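Local structure of ABC transporter substrate-binding protein-branched chain amino acid transport (4GNR) at residues Lys9-Tyr23 against Leu70-Thr84. The protein binds isoleucine and probably other branched-chain amino acids, as the substrate-binding protein that likely hands them to an ABC transporter for uptake. Numbering follows the deposited sequence. Where two conformers were deposited one is given.
With ILE (isoleucine), chain B.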
ATOM      1  N   LYS A   9     -10.861 -14.270 -17.667  0.50  9.81           N
ATOM      2  CA  LYS A   9     -11.168 -12.844 -17.416  0.50  9.22           C
ATOM      3  C   LYS A   9     -10.796 -12.450 -15.991  0.50  8.47           C
ATOM      4  O   LYS A   9     -11.198 -13.093 -15.025  0.50  9.07           O
ATOM      5  CB  LYS A   9     -12.647 -12.452 -17.709  0.50 10.22           C
ATOM      6  CG  LYS A   9     -13.081 -12.690 -19.150  0.50 11.65           C
ATOM      7  CD  LYS A   9     -14.505 -12.241 -19.530  0.50 14.06           C
ATOM      8  CE  LYS A   9     -14.729 -10.747 -19.612  0.50 12.39           C
ATOM      9  NZ  LYS A   9     -16.138 -10.483 -20.052  0.50 11.62           N
ATOM     10  N   ILE A  10      -9.999 -11.380 -15.885  0.50  8.03           N
ATOM     11  CA  ILE A  10      -9.544 -10.842 -14.594  0.50  7.56           C
ATOM     12  C   ILE A  10      -9.875  -9.349 -14.513  0.50  7.00           C
ATOM     13  O   ILE A  10      -9.495  -8.579 -15.419  0.50  7.47           O
ATOM     14  CB  ILE A  10      -8.011 -11.026 -14.396  0.50  7.81           C
ATOM     15  CG1 ILE A  10      -7.651 -12.515 -14.456  0.50  9.52           C
ATOM     16  CG2 ILE A  10      -7.561 -10.380 -13.056  0.50  7.92           C
ATOM     17  CD1 ILE A  10      -8.371 -13.349 -13.438  0.50 13.53           C
ATOM     18  N   GLY A  11     -10.580  -8.931 -13.449  1.00  6.91           N
ATOM     19  CA  GLY A  11     -10.880  -7.519 -13.312  1.00  6.58           C
ATOM     20  C   GLY A  11      -9.832  -6.801 -12.476  1.00  5.95           C
ATOM     21  O   GLY A  11      -9.254  -7.398 -11.564  1.00  6.71           O
ATOM     22  N   PHE A  12      -9.590  -5.547 -12.828  1.00  5.79           N
ATOM     23  CA  PHE A  12      -8.825  -4.636 -11.995  1.00  5.46           C
ATOM     24  C   PHE A  12      -9.845  -3.605 -11.449  1.00  5.57           C
ATOM     25  O   PHE A  12     -10.681  -3.086 -12.218  1.00  6.55           O
ATOM     26  CB  PHE A  12      -7.727  -3.846 -12.697  1.00  6.17           C
ATOM     27  CG  PHE A  12      -6.601  -4.636 -13.331  1.00  6.65           C
ATOM     28  CD1 PHE A  12      -6.366  -5.969 -13.067  1.00  6.71           C
ATOM     29  CD2 PHE A  12      -5.701  -3.952 -14.144  1.00  7.60           C
ATOM     30  CE1 PHE A  12      -5.290  -6.623 -13.650  1.00  7.66           C
ATOM     31  CE2 PHE A  12      -4.615  -4.583 -14.705  1.00  8.33           C
ATOM     32  CZ  PHE A  12      -4.412  -5.931 -14.473  1.00  8.14           C
ATOM     33  N   ASN A  13      -9.734  -3.289 -10.164  1.00  5.22           N
ATOM     34  CA  ASN A  13     -10.590  -2.270  -9.513  1.00  5.41           C
ATOM     35  C   ASN A  13      -9.612  -1.349  -8.772  1.00  5.25           C
ATOM     36  O   ASN A  13      -9.267  -1.623  -7.624  1.00  5.85           O
ATOM     37  CB  ASN A  13     -11.562  -2.942  -8.564  1.00  5.62           C
ATOM     38  CG  ASN A  13     -12.506  -1.974  -7.886  1.00  6.01           C
ATOM     39  OD1 ASN A  13     -12.337  -0.758  -7.973  1.00  6.62           O
ATOM     40  ND2 ASN A  13     -13.514  -2.512  -7.191  1.00  7.12           N
ATOM     41  N   PHE A  14      -9.124  -0.321  -9.466  1.00  5.30           N
ATOM     42  CA  PHE A  14      -8.062   0.507  -8.921  1.00  4.93           C
ATOM     43  C   PHE A  14      -8.414   1.983  -8.872  1.00  5.28           C
ATOM     44  O   PHE A  14      -9.155   2.511  -9.709  1.00  5.76           O
ATOM     45  CB  PHE A  14      -6.742   0.350  -9.721  1.00  5.39           C
ATOM     46  CG  PHE A  14      -6.071  -0.999  -9.595  1.00  5.43           C
ATOM     47  CD1 PHE A  14      -5.760  -1.547  -8.346  1.00  5.97           C
ATOM     48  CD2 PHE A  14      -5.603  -1.660 -10.739  1.00  5.51           C
ATOM     49  CE1 PHE A  14      -5.059  -2.762  -8.258  1.00  6.34           C
ATOM     50  CE2 PHE A  14      -4.909  -2.844 -10.640  1.00  5.98           C
ATOM     51  CZ  PHE A  14      -4.636  -3.403  -9.403  1.00  6.18           C
ATOM     52  N   GLU A  15      -7.772   2.656  -7.921  1.00  5.66           N
ATOM     53  CA  GLU A  15      -7.863   4.109  -7.699  1.00  5.71           C
ATOM     54  C   GLU A  15      -6.951   4.771  -8.762  1.00  6.15           C
ATOM     55  O   GLU A  15      -5.803   5.129  -8.492  1.00  7.52           O
ATOM     56  CB  GLU A  15      -7.375   4.451  -6.309  1.00  6.24           C
ATOM     57  CG  GLU A  15      -8.171   3.854  -5.104  1.00  6.21           C
ATOM     58  CD  GLU A  15      -7.850   2.426  -4.661  1.00  5.85           C
ATOM     59  OE1 GLU A  15      -7.432   1.589  -5.485  1.00  6.66           O
ATOM     60  OE2 GLU A  15      -8.082   2.147  -3.465  1.00  6.57           O
ATOM     61  N   GLU A  16      -7.466   4.889  -9.979  1.00  6.28           N
ATOM     62  CA  GLU A  16      -6.699   5.396 -11.126  1.00  7.09           C
ATOM     63  C   GLU A  16      -6.808   6.910 -11.296  1.00  7.71           C
ATOM     64  O   GLU A  16      -6.016   7.513 -12.012  1.00 10.99           O
ATOM     65  CB  GLU A  16      -7.042   4.618 -12.407  1.00  7.08           C
ATOM     66  CG  GLU A  16      -6.632   3.155 -12.286  1.00  7.25           C
ATOM     67  CD  GLU A  16      -7.194   2.225 -13.341  1.00  7.12           C
ATOM     68  OE1 GLU A  16      -7.979   2.637 -14.218  1.00  9.41           O
ATOM     69  OE2 GLU A  16      -6.838   1.003 -13.232  1.00  7.41           O
ATOM     70  N   SER A  17      -7.821   7.502 -10.672  1.00  7.56           N
ATOM     71  CA  SER A  17      -8.034   8.950 -10.644  1.00  7.58           C
ATOM     72  C   SER A  17      -8.513   9.280  -9.227  1.00  7.44           C
ATOM     73  O   SER A  17      -8.869   8.388  -8.462  1.00  7.96           O
ATOM     74  CB  SER A  17      -9.036   9.416 -11.683  1.00  8.84           C
ATOM     75  OG  SER A  17     -10.320   8.893 -11.432  1.00  9.25           O
ATOM     76  N   GLY A  18      -8.512  10.562  -8.896  1.00  8.41           N
ATOM     77  CA  GLY A  18      -8.950  10.991  -7.578  1.00  8.88           C
ATOM     78  C   GLY A  18      -7.789  11.137  -6.594  1.00  8.16           C
ATOM     79  O   GLY A  18      -6.629  11.053  -6.944  1.00  9.05           O
ATOM     80  N   SER A  19      -8.141  11.281  -5.330  0.90  8.37           N
ATOM     81  CA  SER A  19      -7.199  11.598  -4.257  0.90  8.97           C
ATOM     82  C   SER A  19      -6.197  10.542  -3.908  0.90  7.97           C
ATOM     83  O   SER A  19      -5.225  10.852  -3.231  0.90  9.73           O
ATOM     84  CB  SER A  19      -7.964  11.973  -2.983  0.90 10.50           C
ATOM     85  OG  SER A  19      -8.693  10.859  -2.498  0.90 13.12           O
ATOM     86  N   LEU A  20      -6.432   9.321  -4.386  1.00  7.19           N
ATOM     87  CA  LEU A  20      -5.565   8.153  -4.100  1.00  6.74           C
ATOM     88  C   LEU A  20      -4.952   7.594  -5.376  1.00  6.64           C
ATOM     89  O   LEU A  20      -4.386   6.497  -5.380  1.00  7.04           O
ATOM     90  CB  LEU A  20      -6.394   7.074  -3.379  1.00  6.86           C
ATOM     91  CG  LEU A  20      -6.997   7.570  -2.052  1.00  7.74           C
ATOM     92  CD1 LEU A  20      -8.097   6.632  -1.560  1.00  8.76           C
ATOM     93  CD2 LEU A  20      -5.936   7.794  -0.965  1.00  8.66           C
ATOM     94  N   ALA A  21      -5.006   8.386  -6.448  1.00  7.60           N
ATOM     95  CA  ALA A  21      -4.552   7.965  -7.789  1.00  7.78           C
ATOM     96  C   ALA A  21      -3.131   7.447  -7.866  1.00  7.12           C
ATOM     97  O   ALA A  21      -2.844   6.558  -8.658  1.00  7.66           O
ATOM     98  CB  ALA A  21      -4.733   9.129  -8.787  1.00  9.71           C
ATOM     99  N   ALA A  22      -2.227   8.045  -7.096  1.00  7.33           N
ATOM    100  CA  ALA A  22      -0.846   7.581  -7.191  1.00  7.48           C
ATOM    101  C   ALA A  22      -0.737   6.104  -6.827  1.00  7.15           C
ATOM    102  O   ALA A  22       0.081   5.371  -7.401  1.00  8.32           O
ATOM    103  CB  ALA A  22       0.093   8.401  -6.305  1.00  9.64           C
ATOM    104  N   TYR A  23      -1.527   5.673  -5.860  1.00  6.29           N
ATOM    105  CA  TYR A  23      -1.476   4.278  -5.410  1.00  6.17           C
ATOM    106  C   TYR A  23      -2.096   3.340  -6.450  1.00  5.79           C
ATOM    107  O   TYR A  23      -1.492   2.333  -6.836  1.00  6.11           O
ATOM    108  CB  TYR A  23      -2.191   4.106  -4.069  1.00  6.26           C
ATOM    109  CG  TYR A  23      -1.733   5.039  -2.961  1.00  6.05           C
ATOM    110  CD1 TYR A  23      -0.375   5.225  -2.660  1.00  6.38           C
ATOM    111  CD2 TYR A  23      -2.670   5.681  -2.171  1.00  6.94           C
ATOM    112  CE1 TYR A  23       0.022   6.028  -1.602  1.00  6.25           C
ATOM    113  CE2 TYR A  23      -2.281   6.501  -1.113  1.00  7.07           C
ATOM    114  CZ  TYR A  23      -0.937   6.664  -0.823  1.00  6.52           C
ATOM    115  OH  TYR A  23      -0.590   7.492   0.227  1.00  6.94           O
ATOM    116  N   LEU A  70     -18.108  -5.701 -12.420  1.00  8.18           N
ATOM    117  CA  LEU A  70     -17.074  -6.655 -12.815  1.00  7.92           C
ATOM    118  C   LEU A  70     -17.529  -8.110 -12.659  1.00  7.55           C
ATOM    119  O   LEU A  70     -17.273  -8.949 -13.527  1.00  8.35           O
ATOM    120  CB  LEU A  70     -15.785  -6.470 -11.999  1.00  7.29           C
ATOM    121  CG  LEU A  70     -14.897  -5.291 -12.384  1.00  7.06           C
ATOM    122  CD1 LEU A  70     -13.774  -5.105 -11.369  1.00  7.80           C
ATOM    123  CD2 LEU A  70     -14.322  -5.482 -13.795  1.00  8.93           C
ATOM    124  N   VAL A  71     -18.164  -8.417 -11.533  1.00  7.98           N
ATOM    125  CA  VAL A  71     -18.502  -9.805 -11.246  1.00  8.21           C
ATOM    126  C   VAL A  71     -19.800 -10.294 -11.848  1.00  9.18           C
ATOM    127  O   VAL A  71     -19.965 -11.490 -12.039  1.00 10.89           O
ATOM    128  CB  VAL A  71     -18.428 -10.113  -9.712  1.00  8.42           C
ATOM    129  CG1 VAL A  71     -17.033  -9.755  -9.167  1.00  9.22           C
ATOM    130  CG2 VAL A  71     -19.515  -9.438  -8.904  1.00  9.83           C
ATOM    131  N   THR A  72     -20.730  -9.389 -12.143  1.00  8.90           N
ATOM    132  CA  THR A  72     -22.030  -9.790 -12.690  1.00 10.09           C
ATOM    133  C   THR A  72     -22.257  -9.435 -14.159  1.00 10.39           C
ATOM    134  O   THR A  72     -23.058 -10.066 -14.799  1.00 12.55           O
ATOM    135  CB  THR A  72     -23.218  -9.166 -11.911  1.00 11.18           C
ATOM    136  OG1 THR A  72     -23.261  -7.753 -12.126  1.00 12.67           O
ATOM    137  CG2 THR A  72     -23.190  -9.519 -10.449  1.00 13.76           C
ATOM    138  N   GLN A  73     -21.649  -8.375 -14.661  1.00 11.40           N
ATOM    139  CA  GLN A  73     -21.839  -7.940 -16.063  1.00 12.05           C
ATOM    140  C   GLN A  73     -20.675  -8.445 -16.897  1.00 11.55           C
ATOM    141  O   GLN A  73     -20.833  -9.137 -17.886  1.00 12.57           O
ATOM    142  CB  GLN A  73     -21.962  -6.412 -16.145  1.00 13.31           C
ATOM    143  CG  GLN A  73     -23.150  -5.847 -15.400  1.00 15.52           C
ATOM    144  CD  GLN A  73     -24.463  -6.126 -16.099  1.00 18.62           C
ATOM    145  OE1 GLN A  73     -24.517  -6.473 -17.283  1.00 19.49           O
ATOM    146  NE2 GLN A  73     -25.553  -5.887 -15.380  1.00 23.64           N
ATOM    147  N   SER A  74     -19.479  -8.106 -16.453  1.00 11.46           N
ATOM    148  CA  SER A  74     -18.260  -8.561 -17.111  1.00 11.25           C
ATOM    149  C   SER A  74     -17.990 -10.052 -16.808  1.00  9.98           C
ATOM    150  O   SER A  74     -17.267 -10.722 -17.507  1.00 11.73           O
ATOM    151  CB  SER A  74     -17.057  -7.745 -16.657  1.00 12.02           C
ATOM    152  OG  SER A  74     -17.193  -6.362 -16.974  1.00 16.72           O
ATOM    153  N   LYS A  75     -18.528 -10.518 -15.710  1.00  9.51           N
ATOM    154  CA  LYS A  75     -18.403 -11.903 -15.295  1.00  9.65           C
ATOM    155  C   LYS A  75     -16.935 -12.369 -15.160  1.00  9.25           C
ATOM    156  O   LYS A  75     -16.523 -13.455 -15.586  1.00 10.81           O
ATOM    157  CB  LYS A  75     -19.280 -12.790 -16.150  1.00 10.55           C
ATOM    158  CG  LYS A  75     -20.747 -12.439 -15.923  1.00 10.52           C
ATOM    159  CD  LYS A  75     -21.598 -13.392 -16.680  1.00 11.96           C
ATOM    160  CE  LYS A  75     -23.070 -13.222 -16.423  1.00 15.75           C
ATOM    161  NZ  LYS A  75     -23.671 -11.899 -16.715  1.00 18.19           N
ATOM    162  N   VAL A  76     -16.140 -11.530 -14.508  1.00  8.36           N
ATOM    163  CA  VAL A  76     -14.730 -11.878 -14.297  1.00  8.49           C
ATOM    164  C   VAL A  76     -14.610 -13.010 -13.261  1.00  8.61           C
ATOM    165  O   VAL A  76     -15.469 -13.233 -12.409  1.00  9.46           O
ATOM    166  CB  VAL A  76     -13.853 -10.655 -13.865  1.00  8.04           C
ATOM    167  CG1 VAL A  76     -13.993  -9.530 -14.865  1.00  9.30           C
ATOM    168  CG2 VAL A  76     -14.185 -10.190 -12.451  1.00  8.65           C
ATOM    169  N   SER A  77     -13.474 -13.691 -13.317  1.00  8.71           N
ATOM    170  CA  SER A  77     -13.202 -14.832 -12.416  1.00  8.50           C
ATOM    171  C   SER A  77     -12.458 -14.478 -11.135  1.00  8.10           C
ATOM    172  O   SER A  77     -12.443 -15.286 -10.196  1.00  9.08           O
ATOM    173  CB  SER A  77     -12.432 -15.918 -13.163  1.00 10.37           C
ATOM    174  OG  SER A  77     -13.218 -16.448 -14.221  1.00 12.05           O
ATOM    175  N   ALA A  78     -11.833 -13.296 -11.106  1.00  7.26           N
ATOM    176  CA  ALA A  78     -11.082 -12.800  -9.949  1.00  6.88           C
ATOM    177  C   ALA A  78     -10.945 -11.293 -10.113  1.00  6.45           C
ATOM    178  O   ALA A  78     -10.983 -10.809 -11.251  1.00  7.25           O
ATOM    179  CB  ALA A  78      -9.702 -13.442  -9.885  1.00  8.51           C
ATOM    180  N   VAL A  79     -10.757 -10.586  -9.004  1.00  6.11           N
ATOM    181  CA  VAL A  79     -10.569  -9.135  -9.026  1.00  5.95           C
ATOM    182  C   VAL A  79      -9.273  -8.805  -8.266  1.00  5.51           C
ATOM    183  O   VAL A  79      -9.031  -9.347  -7.193  1.00  6.04           O
ATOM    184  CB  VAL A  79     -11.742  -8.401  -8.357  1.00  6.03           C
ATOM    185  CG1 VAL A  79     -11.498  -6.886  -8.294  1.00  6.44           C
ATOM    186  CG2 VAL A  79     -13.062  -8.689  -9.093  1.00  7.33           C
ATOM    187  N   VAL A  80      -8.469  -7.926  -8.875  1.00  5.34           N
ATOM    188  CA  VAL A  80      -7.250  -7.379  -8.255  1.00  5.20           C
ATOM    189  C   VAL A  80      -7.543  -5.902  -7.958  1.00  5.02           C
ATOM    190  O   VAL A  80      -7.961  -5.160  -8.853  1.00  5.34           O
ATOM    191  CB  VAL A  80      -6.017  -7.549  -9.127  1.00  6.08           C
ATOM    192  CG1 VAL A  80      -4.772  -7.075  -8.382  1.00  6.41           C
ATOM    193  CG2 VAL A  80      -5.851  -8.990  -9.570  1.00  7.67           C
ATOM    194  N   GLY A  81      -7.264  -5.484  -6.721  1.00  5.19           N
ATOM    195  CA  GLY A  81      -7.619  -4.161  -6.245  1.00  5.26           C
ATOM    196  C   GLY A  81      -8.982  -4.220  -5.551  1.00  5.11           C
ATOM    197  O   GLY A  81      -9.741  -5.164  -5.764  1.00  6.43           O
ATOM    198  N   PRO A  82      -9.348  -3.169  -4.796  1.00  5.45           N
ATOM    199  CA  PRO A  82      -8.645  -1.897  -4.660  1.00  5.48           C
ATOM    200  C   PRO A  82      -7.322  -1.887  -3.910  1.00  4.88           C
ATOM    201  O   PRO A  82      -6.929  -2.861  -3.264  1.00  5.54           O
ATOM    202  CB  PRO A  82      -9.661  -1.014  -3.893  1.00  5.84           C
ATOM    203  CG  PRO A  82     -11.005  -1.635  -4.212  1.00  6.49           C
ATOM    204  CD  PRO A  82     -10.706  -3.099  -4.229  1.00  6.08           C
ATOM    205  N   ALA A  83      -6.650  -0.757  -4.019  1.00  5.11           N
ATOM    206  CA  ALA A  83      -5.380  -0.537  -3.334  1.00  5.24           C
ATOM    207  C   ALA A  83      -5.537  -0.148  -1.854  1.00  4.85           C
ATOM    208  O   ALA A  83      -4.689  -0.486  -1.024  1.00  5.67           O
ATOM    209  CB  ALA A  83      -4.593   0.584  -4.036  1.00  6.09           C
ATOM    210  N   THR A  84      -6.584   0.612  -1.555  1.00  5.43           N
ATOM    211  CA  THR A  84      -6.734   1.218  -0.238  1.00  5.45           C
ATOM    212  C   THR A  84      -7.813   0.527   0.594  1.00  5.40           C
ATOM    213  O   THR A  84      -8.696  -0.171   0.071  1.00  5.85           O
ATOM    214  CB  THR A  84      -6.959   2.743  -0.350  1.00  6.16           C
ATOM    215  OG1 THR A  84      -8.224   3.003  -0.965  1.00  6.67           O
ATOM    216  CG2 THR A  84      -5.814   3.426  -1.098  1.00  7.33           C
TER
HETATM  217  N   ILE B 401      -2.109   0.696   3.155  1.00  6.27           N
HETATM  218  CA  ILE B 401      -2.961   1.843   2.735  1.00  6.07           C
HETATM  219  C   ILE B 401      -4.428   1.453   2.876  1.00  5.74           C
HETATM  220  O   ILE B 401      -5.297   2.304   2.594  1.00  6.70           O
HETATM  221  CB  ILE B 401      -2.522   2.475   1.380  1.00  9.23           C
HETATM  222  CG1 ILE B 401      -2.286   1.414   0.330  1.00  9.21           C
HETATM  223  CG2 ILE B 401      -1.186   3.405   1.449  1.00  8.24           C
HETATM  224  CD1 ILE B 401      -1.946   2.004  -1.020  1.00  7.90           C
HETATM  225  OXT ILE B 401      -4.686   0.310   3.307  1.00  6.80           O
HETATM  226  O   HOH W   1     -12.892 -16.168 -16.934  1.00 16.95           O
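Glu-15 reaches across to the loop 81-84 and takes three donors on its two carboxylate oxygens. Its chain bends at chi2 (83°), which turns the carboxylate toward the donors of Ala-83 and Thr-84 at the C-terminal end of the paired strands. Glu-15 OE1 receives Ala-83 N on its syn lone pair at 2.9 Å, nearly straight at 167°. Glu-15 OE2 is gripped twice by one residue: Thr-84 OG1 donates to its anti lone pair at 2.6 Å, while Thr-84 N comes from the syn side, well out of the carboxylate plane.

Thr-84 thus stands fixed beside the bound isoleucine, and its CG2 meets the Tyr-23 ring at 4.0 Å from CD2, the two side chains crossing at about a right angle. One face of that ring carries the ligand's CD1. Such placing of the pocket at the carboxyl ends of parallel strands is characteristic of the periplasmic binding protein fold; strands 7-14 and 78-80 are neighbours in one lobe's sheet, joined by the backbone hydrogen bonds Val-80 N to Gly-11 O and Asn-13 N to Val-80 O.

Val-80 spreads its methyls along one sheet face, CG1 against Phe-14 CZ (3.8 Å) and CG2 towards Ile-10 CG2. Phe-14 lies alongside it, one ring face over Val-80 O and CE1 3.5 Å from Gly-81 CA. Beyond the opposite face, Leu-70 CD2 packs 4.0 Å from Gly-11 CA, so the helix end sits close against the strand.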